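Long-range contacts in acyl-coenzyme A thioesterase PaaI (PDB 1PSU), which hydrolyses acyl-CoA thioesters in phenylacetate degradation, with a preference for ring-hydroxylated phenylacetyl-CoA esters: residues 107-112 and 124-129; 34-39 and 57-62; 74-79 and 130-135. One frame throughout, in Å; residues are numbered along the deposited sequence.

Interaction 1. Residues 107-112 and 124-129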
loop_
_atom_site.group_PDB
_atom_site.type_symbol
_atom_site.label_atom_id
_atom_site.label_comp_id
_atom_site.label_asym_id
_atom_site.label_seq_id
_atom_site.Cartn_x
_atom_site.Cartn_y
_atom_site.Cartn_z
ATOM N N THR B 107 -14.686 -5.213 15.468
ATOM C CA THR B 107 -13.878 -5.631 14.318
ATOM C C THR B 107 -14.664 -5.955 13.059
ATOM O O THR B 107 -15.840 -6.289 13.113
ATOM C CB THR B 107 -13.034 -6.874 14.672
ATOM O OG1 THR B 107 -12.357 -6.646 15.913
ATOM C CG2 THR B 107 -11.990 -7.136 13.589
ATOM N N GLY B 108 -13.992 -5.866 11.917
ATOM C CA GLY B 108 -14.642 -6.184 10.663
ATOM C C GLY B 108 -13.675 -6.737 9.635
ATOM O O GLY B 108 -12.474 -6.516 9.727
ATOM N N VAL B 109 -14.200 -7.489 8.678
ATOM C CA VAL B 109 -13.379 -8.026 7.604
ATOM C C VAL B 109 -14.044 -7.636 6.292
ATOM O O VAL B 109 -15.238 -7.857 6.098
ATOM C CB VAL B 109 -13.244 -9.563 7.652
ATOM C CG1 VAL B 109 -12.415 -10.038 6.455
ATOM C CG2 VAL B 109 -12.568 -9.995 8.953
ATOM N N TYR B 110 -13.257 -7.044 5.403
ATOM C CA TYR B 110 -13.735 -6.579 4.100
ATOM C C TYR B 110 -12.864 -7.140 2.983
ATOM O O TYR B 110 -11.647 -7.178 3.110
ATOM C CB TYR B 110 -13.675 -5.044 4.047
ATOM C CG TYR B 110 -14.642 -4.349 4.988
ATOM C CD1 TYR B 110 -14.483 -4.429 6.373
ATOM C CD2 TYR B 110 -15.763 -3.694 4.488
ATOM C CE1 TYR B 110 -15.436 -3.884 7.242
ATOM C CE2 TYR B 110 -16.729 -3.146 5.337
ATOM C CZ TYR B 110 -16.563 -3.250 6.715
ATOM O OH TYR B 110 -17.554 -2.780 7.550
ATOM N N ASP B 111 -13.501 -7.549 1.891
ATOM C CA ASP B 111 -12.798 -8.084 0.727
ATOM C C ASP B 111 -12.820 -7.041 -0.380
ATOM O O ASP B 111 -13.863 -6.462 -0.655
ATOM C CB ASP B 111 -13.481 -9.358 0.221
ATOM C CG ASP B 111 -13.067 -10.596 0.998
ATOM O OD1 ASP B 111 -12.349 -10.438 2.003
ATOM O OD2 ASP B 111 -13.454 -11.723 0.599
ATOM N N ILE B 112 -11.671 -6.800 -1.001
ATOM C CA ILE B 112 -11.583 -5.826 -2.079
ATOM C C ILE B 112 -11.020 -6.505 -3.329
ATOM O O ILE B 112 -10.125 -7.352 -3.249
ATOM C CB ILE B 112 -10.649 -4.625 -1.709
ATOM C CG1 ILE B 112 -11.312 -3.703 -0.682
ATOM C CG2 ILE B 112 -10.353 -3.792 -2.937
ATOM C CD1 ILE B 112 -11.371 -4.252 0.735
ATOM N N LEU B 124 -6.270 -8.654 -5.551
ATOM C CA LEU B 124 -7.247 -9.102 -4.562
ATOM C C LEU B 124 -6.705 -8.621 -3.229
ATOM O O LEU B 124 -5.515 -8.749 -2.940
ATOM C CB LEU B 124 -7.370 -10.630 -4.574
ATOM C CG LEU B 124 -8.010 -11.242 -5.819
ATOM C CD1 LEU B 124 -7.998 -12.759 -5.723
ATOM C CD2 LEU B 124 -9.439 -10.727 -5.973
ATOM N N PHE B 125 -7.595 -8.087 -2.411
ATOM C CA PHE B 125 -7.201 -7.507 -1.143
ATOM C C PHE B 125 -8.141 -7.979 -0.045
ATOM O O PHE B 125 -9.298 -8.264 -0.298
ATOM C CB PHE B 125 -7.300 -5.995 -1.323
ATOM C CG PHE B 125 -6.942 -5.188 -0.119
ATOM C CD1 PHE B 125 -5.695 -4.585 -0.042
ATOM C CD2 PHE B 125 -7.877 -4.943 0.889
ATOM C CE1 PHE B 125 -5.373 -3.751 1.022
ATOM C CE2 PHE B 125 -7.565 -4.107 1.966
ATOM C CZ PHE B 125 -6.313 -3.507 2.025
ATOM N N ARG B 126 -7.629 -8.089 1.168
ATOM C CA ARG B 126 -8.461 -8.476 2.291
ATOM C C ARG B 126 -7.915 -7.715 3.479
ATOM O O ARG B 126 -6.732 -7.786 3.781
ATOM C CB ARG B 126 -8.427 -9.995 2.506
ATOM C CG ARG B 126 -9.193 -10.455 3.734
ATOM C CD ARG B 126 -9.467 -11.959 3.705
ATOM N NE ARG B 126 -10.550 -12.290 2.771
ATOM C CZ ARG B 126 -11.051 -13.509 2.593
ATOM N NH1 ARG B 126 -10.572 -14.541 3.284
ATOM N NH2 ARG B 126 -12.026 -13.698 1.714
ATOM N N GLY B 127 -8.771 -6.940 4.127
ATOM C CA GLY B 127 -8.300 -6.183 5.265
ATOM C C GLY B 127 -9.192 -6.309 6.477
ATOM O O GLY B 127 -10.396 -6.546 6.363
ATOM N N LYS B 128 -8.592 -6.149 7.650
ATOM C CA LYS B 128 -9.344 -6.236 8.884
ATOM C C LYS B 128 -9.442 -4.820 9.426
ATOM O O LYS B 128 -8.456 -4.096 9.464
ATOM C CB LYS B 128 -8.647 -7.145 9.904
ATOM C CG LYS B 128 -9.615 -7.638 10.996
ATOM C CD LYS B 128 -8.937 -8.299 12.193
ATOM C CE LYS B 128 -8.581 -7.286 13.293
ATOM N NZ LYS B 128 -7.967 -7.936 14.505
ATOM N N SER B 129 -10.643 -4.415 9.818
ATOM C CA SER B 129 -10.830 -3.074 10.347
ATOM C C SER B 129 -11.001 -3.105 11.865
ATOM O O SER B 129 -11.366 -4.125 12.437
ATOM C CB SER B 129 -12.045 -2.417 9.688
ATOM O OG SER B 129 -13.225 -3.153 9.921
#
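Asp111 and Arg126 meet edge to edge, their flat groups nearly coplanar, 13° apart, with the carboxylate along the NE side of the guanidinium. Arg126 NH2 meets the syn lone pair of Asp111 OD2 at 2.7 Å, close to the guanidinium plane. Arg126 NE reaches Asp111 OD1, also at 2.7 Å, but from outside the carboxylate plane. A bend in the arginine chain (chi3 -76°) brings both nitrogens round to the acid, so each oxygen has its own donor and the salt bridge resists rotation. Asp111 OD2 also pairs with Arg101; an alanine here would probably leave Arg126 and Arg101 as close like charges without the carboxylate that balances them.

The two rings lie on the other face of the sheet and are approached obliquely. Ile112 CD1 packs 3.6 Å from Phe125 CD2, and Ser129 OG sits 3.5 Å from Tyr110 CE1. Gly127 suits its place, since a side chain there would run into the Phe125 ring.

Between the two faces runs a regular antiparallel hairpin ladder, hydrogen-bonded at Gly108 with Ser129, Tyr110 with Gly127 and Ile112 with Phe125. Tyr110 N to Gly127 O, at 3.1 Å and 172°, is one of its straight bonds.

Strand 93-103 flanks residues 107-112, and strand 75-84 flanks residues 124-129. Helix 53-69 covers the aromatic face: Tyr110 rests on Ala67 and Cys68, with its hydroxyl bonded to Gln103 and Gln71, while Ile112 touches Phe64 and Phe125 touches Ala60.

Interaction 2. Residues 34-39 and 57-62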
loop_
_atom_site.group_PDB
_atom_site.type_symbol
_atom_site.label_atom_id
_atom_site.label_comp_id
_atom_site.label_asym_id
_atom_site.label_seq_id
_atom_site.Cartn_x
_atom_site.Cartn_y
_atom_site.Cartn_z
ATOM N N ALA B 34 -18.424 -0.390 -1.210
ATOM C CA ALA B 34 -17.951 0.793 -1.928
ATOM C C ALA B 34 -17.261 0.415 -3.228
ATOM O O ALA B 34 -16.583 -0.604 -3.310
ATOM C CB ALA B 34 -16.986 1.582 -1.062
ATOM N N VAL B 35 -17.462 1.224 -4.256
ATOM C CA VAL B 35 -16.807 0.987 -5.524
ATOM C C VAL B 35 -16.086 2.270 -5.845
ATOM O O VAL B 35 -16.662 3.367 -5.802
ATOM C CB VAL B 35 -17.798 0.622 -6.656
ATOM C CG1 VAL B 35 -17.030 0.361 -7.949
ATOM C CG2 VAL B 35 -18.586 -0.612 -6.276
ATOM N N VAL B 36 -14.800 2.132 -6.131
ATOM C CA VAL B 36 -13.968 3.276 -6.416
ATOM C C VAL B 36 -13.265 3.070 -7.742
ATOM O O VAL B 36 -13.043 1.934 -8.149
ATOM C CB VAL B 36 -12.980 3.467 -5.250
ATOM C CG1 VAL B 36 -11.611 3.804 -5.751
ATOM C CG2 VAL B 36 -13.514 4.548 -4.318
ATOM N N THR B 37 -12.946 4.167 -8.426
ATOM C CA THR B 37 -12.285 4.106 -9.733
ATOM C C THR B 37 -11.073 5.030 -9.825
ATOM O O THR B 37 -11.029 6.092 -9.198
ATOM C CB THR B 37 -13.247 4.500 -10.876
ATOM O OG1 THR B 37 -14.455 3.741 -10.767
ATOM C CG2 THR B 37 -12.608 4.207 -12.221
HETATM N N MSE B 38 -10.099 4.624 -10.630
HETATM C CA MSE B 38 -8.884 5.399 -10.827
HETATM C C MSE B 38 -8.260 5.063 -12.184
HETATM O O MSE B 38 -8.340 3.928 -12.652
HETATM C CB MSE B 38 -7.896 5.080 -9.699
HETATM C CG MSE B 38 -6.550 5.774 -9.792
HETATM SE SE MSE B 38 -5.182 4.806 -8.772
HETATM C CE MSE B 38 -5.240 5.750 -7.112
ATOM N N THR B 39 -7.658 6.053 -12.822
ATOM C CA THR B 39 -7.009 5.813 -14.100
ATOM C C THR B 39 -5.506 5.766 -13.883
ATOM O O THR B 39 -4.954 6.619 -13.197
ATOM C CB THR B 39 -7.343 6.917 -15.112
ATOM O OG1 THR B 39 -8.720 6.805 -15.496
ATOM C CG2 THR B 39 -6.468 6.797 -16.353
ATOM N N PHE B 57 -2.100 -0.336 -3.845
ATOM C CA PHE B 57 -2.452 -0.523 -2.450
ATOM C C PHE B 57 -3.367 0.624 -2.043
ATOM O O PHE B 57 -4.408 0.417 -1.430
ATOM C CB PHE B 57 -1.202 -0.515 -1.561
ATOM C CG PHE B 57 -1.504 -0.736 -0.102
ATOM C CD1 PHE B 57 -1.688 -2.019 0.394
ATOM C CD2 PHE B 57 -1.709 0.339 0.750
ATOM C CE1 PHE B 57 -2.069 -2.228 1.713
ATOM C CE2 PHE B 57 -2.092 0.141 2.073
ATOM C CZ PHE B 57 -2.275 -1.146 2.550
ATOM N N SER B 58 -2.976 1.837 -2.404
ATOM C CA SER B 58 -3.753 3.023 -2.059
ATOM C C SER B 58 -5.164 2.995 -2.604
ATOM O O SER B 58 -6.097 3.503 -1.964
ATOM C CB SER B 58 -3.050 4.273 -2.564
ATOM O OG SER B 58 -1.788 4.396 -1.945
ATOM N N LEU B 59 -5.329 2.424 -3.795
ATOM C CA LEU B 59 -6.650 2.325 -4.407
ATOM C C LEU B 59 -7.523 1.333 -3.635
ATOM O O LEU B 59 -8.694 1.603 -3.372
ATOM C CB LEU B 59 -6.529 1.871 -5.868
ATOM C CG LEU B 59 -7.850 1.734 -6.632
ATOM C CD1 LEU B 59 -8.472 3.112 -6.836
ATOM C CD2 LEU B 59 -7.615 1.068 -7.987
ATOM N N ALA B 60 -6.950 0.185 -3.282
ATOM C CA ALA B 60 -7.695 -0.823 -2.550
ATOM C C ALA B 60 -8.014 -0.310 -1.143
ATOM O O ALA B 60 -9.103 -0.521 -0.632
ATOM C CB ALA B 60 -6.880 -2.127 -2.474
ATOM N N ASP B 61 -7.062 0.381 -0.531
ATOM C CA ASP B 61 -7.227 0.891 0.818
ATOM C C ASP B 61 -8.301 1.974 0.861
ATOM O O ASP B 61 -8.965 2.167 1.877
ATOM C CB ASP B 61 -5.888 1.430 1.332
ATOM C CG ASP B 61 -5.861 1.594 2.838
ATOM O OD1 ASP B 61 -6.163 0.609 3.556
ATOM O OD2 ASP B 61 -5.507 2.694 3.318
ATOM N N THR B 62 -8.462 2.691 -0.245
ATOM C CA THR B 62 -9.475 3.732 -0.329
ATOM C C THR B 62 -10.849 3.082 -0.343
ATOM O O THR B 62 -11.756 3.502 0.373
ATOM C CB THR B 62 -9.303 4.588 -1.610
ATOM O OG1 THR B 62 -8.154 5.420 -1.459
ATOM C CG2 THR B 62 -10.529 5.474 -1.865
#
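Ser58 O, one helical turn before Thr62, is gripped twice: Thr62 N bonds to it at 3.0 Å and Thr62 OG1 at 2.9 Å, the two arriving from opposite faces of its carbonyl plane. This leaves the threonine hydroxyl satisfied within the helix and its methyl turned to the strand, where CG2 meets Val36 CG2 at 4.0 Å. The setting is the hot-dog fold, in which the long helix 53-69 is wrapped by a curved antiparallel sheet; here residues 57-62 run roughly antiparallel to strand 34-39, at 153°, with axes 8.7 Å apart.

The contact between helix and strand is apolar and centred on Leu59. Its side chain slides past those of Val36 and Met38, a selenomethionine, in opposite directions, and one methyl, CD1, does the touching. CG anti to the backbone N (chi1 -180°) carries the branch out so that CD1 meets the strand. Ile24 and Leu22 add to the apolar layer beside Met38, and Leu94 and Ile114 beside Leu59, while Phe57 on another side of the helix meets Phe57 of the second subunit. Leu59 CD1 lodges between neighbours, tightly at 3.4 Å from Val36 CG1 and at 3.5 Å from Met38 CB.

Interaction 3. Residues 74-79 and 130-135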
loop_
_atom_site.group_PDB
_atom_site.type_symbol
_atom_site.label_atom_id
_atom_site.label_comp_id
_atom_site.label_asym_id
_atom_site.label_seq_id
_atom_site.Cartn_x
_atom_site.Cartn_y
_atom_site.Cartn_z
ATOM N N ALA B 74 -16.216 5.594 12.795
ATOM C CA ALA B 74 -14.811 5.674 12.437
ATOM C C ALA B 74 -14.088 4.338 12.645
ATOM O O ALA B 74 -14.177 3.713 13.711
ATOM C CB ALA B 74 -14.134 6.769 13.240
ATOM N N ALA B 75 -13.382 3.900 11.609
ATOM C CA ALA B 75 -12.651 2.645 11.665
ATOM C C ALA B 75 -11.349 2.773 10.890
ATOM O O ALA B 75 -11.239 3.571 9.951
ATOM C CB ALA B 75 -13.498 1.519 11.101
ATOM N N VAL B 76 -10.368 1.971 11.282
ATOM C CA VAL B 76 -9.052 1.999 10.665
ATOM C C VAL B 76 -8.576 0.563 10.351
ATOM O O VAL B 76 -9.155 -0.411 10.834
ATOM C CB VAL B 76 -8.077 2.711 11.631
ATOM C CG1 VAL B 76 -7.586 1.747 12.710
ATOM C CG2 VAL B 76 -6.941 3.322 10.864
ATOM N N ALA B 77 -7.537 0.436 9.533
ATOM C CA ALA B 77 -7.015 -0.875 9.171
ATOM C C ALA B 77 -6.011 -1.379 10.185
ATOM O O ALA B 77 -5.059 -0.677 10.518
ATOM C CB ALA B 77 -6.365 -0.822 7.799
ATOM N N SER B 78 -6.223 -2.587 10.699
ATOM C CA SER B 78 -5.266 -3.154 11.649
ATOM C C SER B 78 -4.394 -4.162 10.903
ATOM O O SER B 78 -3.265 -4.451 11.308
ATOM C CB SER B 78 -5.984 -3.861 12.790
ATOM O OG SER B 78 -6.824 -4.888 12.306
ATOM N N ALA B 79 -4.920 -4.704 9.811
ATOM C CA ALA B 79 -4.161 -5.683 9.047
ATOM C C ALA B 79 -4.756 -5.844 7.668
ATOM O O ALA B 79 -5.918 -5.511 7.444
ATOM C CB ALA B 79 -4.169 -7.027 9.779
ATOM N N HIS B 130 -10.760 -1.962 12.493
ATOM C CA HIS B 130 -10.866 -1.792 13.937
ATOM C C HIS B 130 -11.508 -0.421 14.171
ATOM O O HIS B 130 -10.985 0.592 13.715
ATOM C CB HIS B 130 -9.451 -1.855 14.537
ATOM C CG HIS B 130 -9.375 -1.502 15.988
ATOM N ND1 HIS B 130 -9.252 -0.205 16.436
ATOM C CD2 HIS B 130 -9.376 -2.286 17.094
ATOM C CE1 HIS B 130 -9.180 -0.205 17.757
ATOM N NE2 HIS B 130 -9.252 -1.452 18.178
ATOM N N ARG B 131 -12.648 -0.381 14.853
ATOM C CA ARG B 131 -13.299 0.901 15.110
ATOM C C ARG B 131 -12.584 1.727 16.172
ATOM O O ARG B 131 -12.031 1.184 17.123
ATOM C CB ARG B 131 -14.767 0.675 15.475
ATOM C CG ARG B 131 -15.594 0.481 14.231
ATOM C CD ARG B 131 -16.935 -0.122 14.476
ATOM N NE ARG B 131 -17.644 -0.264 13.209
ATOM C CZ ARG B 131 -18.864 -0.762 13.088
ATOM N NH1 ARG B 131 -19.532 -1.179 14.159
ATOM N NH2 ARG B 131 -19.414 -0.843 11.890
ATOM N N ILE B 132 -12.599 3.044 15.997
ATOM C CA ILE B 132 -11.923 3.947 16.918
ATOM C C ILE B 132 -12.850 5.052 17.439
ATOM O O ILE B 132 -13.390 5.857 16.670
ATOM C CB ILE B 132 -10.728 4.641 16.229
ATOM C CG1 ILE B 132 -9.992 3.650 15.338
ATOM C CG2 ILE B 132 -9.780 5.211 17.274
ATOM C CD1 ILE B 132 -9.034 4.319 14.366
ATOM N N GLY B 133 -13.021 5.098 18.752
ATOM C CA GLY B 133 -13.846 6.131 19.348
ATOM C C GLY B 133 -15.250 6.368 18.817
ATOM O O GLY B 133 -16.171 5.616 19.133
ATOM N N GLY B 134 -15.429 7.420 18.024
ATOM C CA GLY B 134 -16.763 7.732 17.537
ATOM C C GLY B 134 -17.034 7.819 16.047
ATOM O O GLY B 134 -16.829 6.855 15.306
ATOM N N THR B 135 -17.520 8.983 15.615
ATOM C CA THR B 135 -17.866 9.215 14.215
ATOM C C THR B 135 -16.701 9.710 13.363
ATOM O O THR B 135 -15.790 10.385 13.845
ATOM C CB THR B 135 -19.031 10.224 14.091
ATOM O OG1 THR B 135 -20.102 9.829 14.961
ATOM C CG2 THR B 135 -19.547 10.259 12.658
HETATM O O HOH W 1 -15.818 4.053 15.929
#
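Residues 74-79 and 130-135 form an antiparallel strand pairing at the end of the sheet, where strand 75-84, outermost within this chain, lies against the end of strand 121-131 and the ladder gives way to a loop. Val76 and His130 are the hydrogen-bonded pair: Val76 N donates to His130 O at 2.9 Å, and His130 N returns a bond to Val76 O at 2.8 Å. At the next step Ala75 and Arg131 make a close non-hydrogen-bonded pair, their CA atoms 3.9 Å apart, and the alanine methyl lies against Arg131 CG. The arginine chain then extends past it towards Gln71 and Leu73.

Beyond this pair the partner segment curls, yet Ala74 keeps it attached at both backbone atoms. Ile132 N bonds to Ala74 O at 2.9 Å from above the carbonyl plane, whereas Ala74 N meets Gly134 O in that carbonyl's plane, with a more bent N-H (142°). Gly133, at positive phi, lies in the curl, and a water 2.8 Å from Ala74 O and 3.0 Å from Gly134 O sits inside it.

On the His130 face, Ile132 swings its CD1 methyl across Val76, 3.3 Å from Val76 CB, a tight fit. Its CG1 lies anti to its own carbonyl carbon (chi1 -40°), which carries the methyl back over the strand.

At Ser78 the chain turns a corner, and Ala79 pairs with a strand of the second subunit. Such continuation of the sheet from one subunit into the next is characteristic of hot-dog dimers.

How the interactions relate
Interactions 1 and 3 are neighbouring strand pairings of one sheet, and interaction 2 is the packing of the helix on that sheet. The two pairings share strand 121-131 and have centres about 13 Å apart; Lys128 joins them through probable hydrogen bonds, Lys128 N to Ala79 O at 2.8 Å and Lys128 O to Ser78 N at 3.0 Å. Interaction 1 is nested within the loop that interaction 3 closes. Interaction 2, also about 13 Å from interaction 1 between centres, meets it where the helix packs on the sheet, Phe125 CE1 lying 3.7 Å from Phe57 CE1. Interactions 2 and 3 both touch the second subunit; hot-dog thioesterases commonly form their active sites at such an interface.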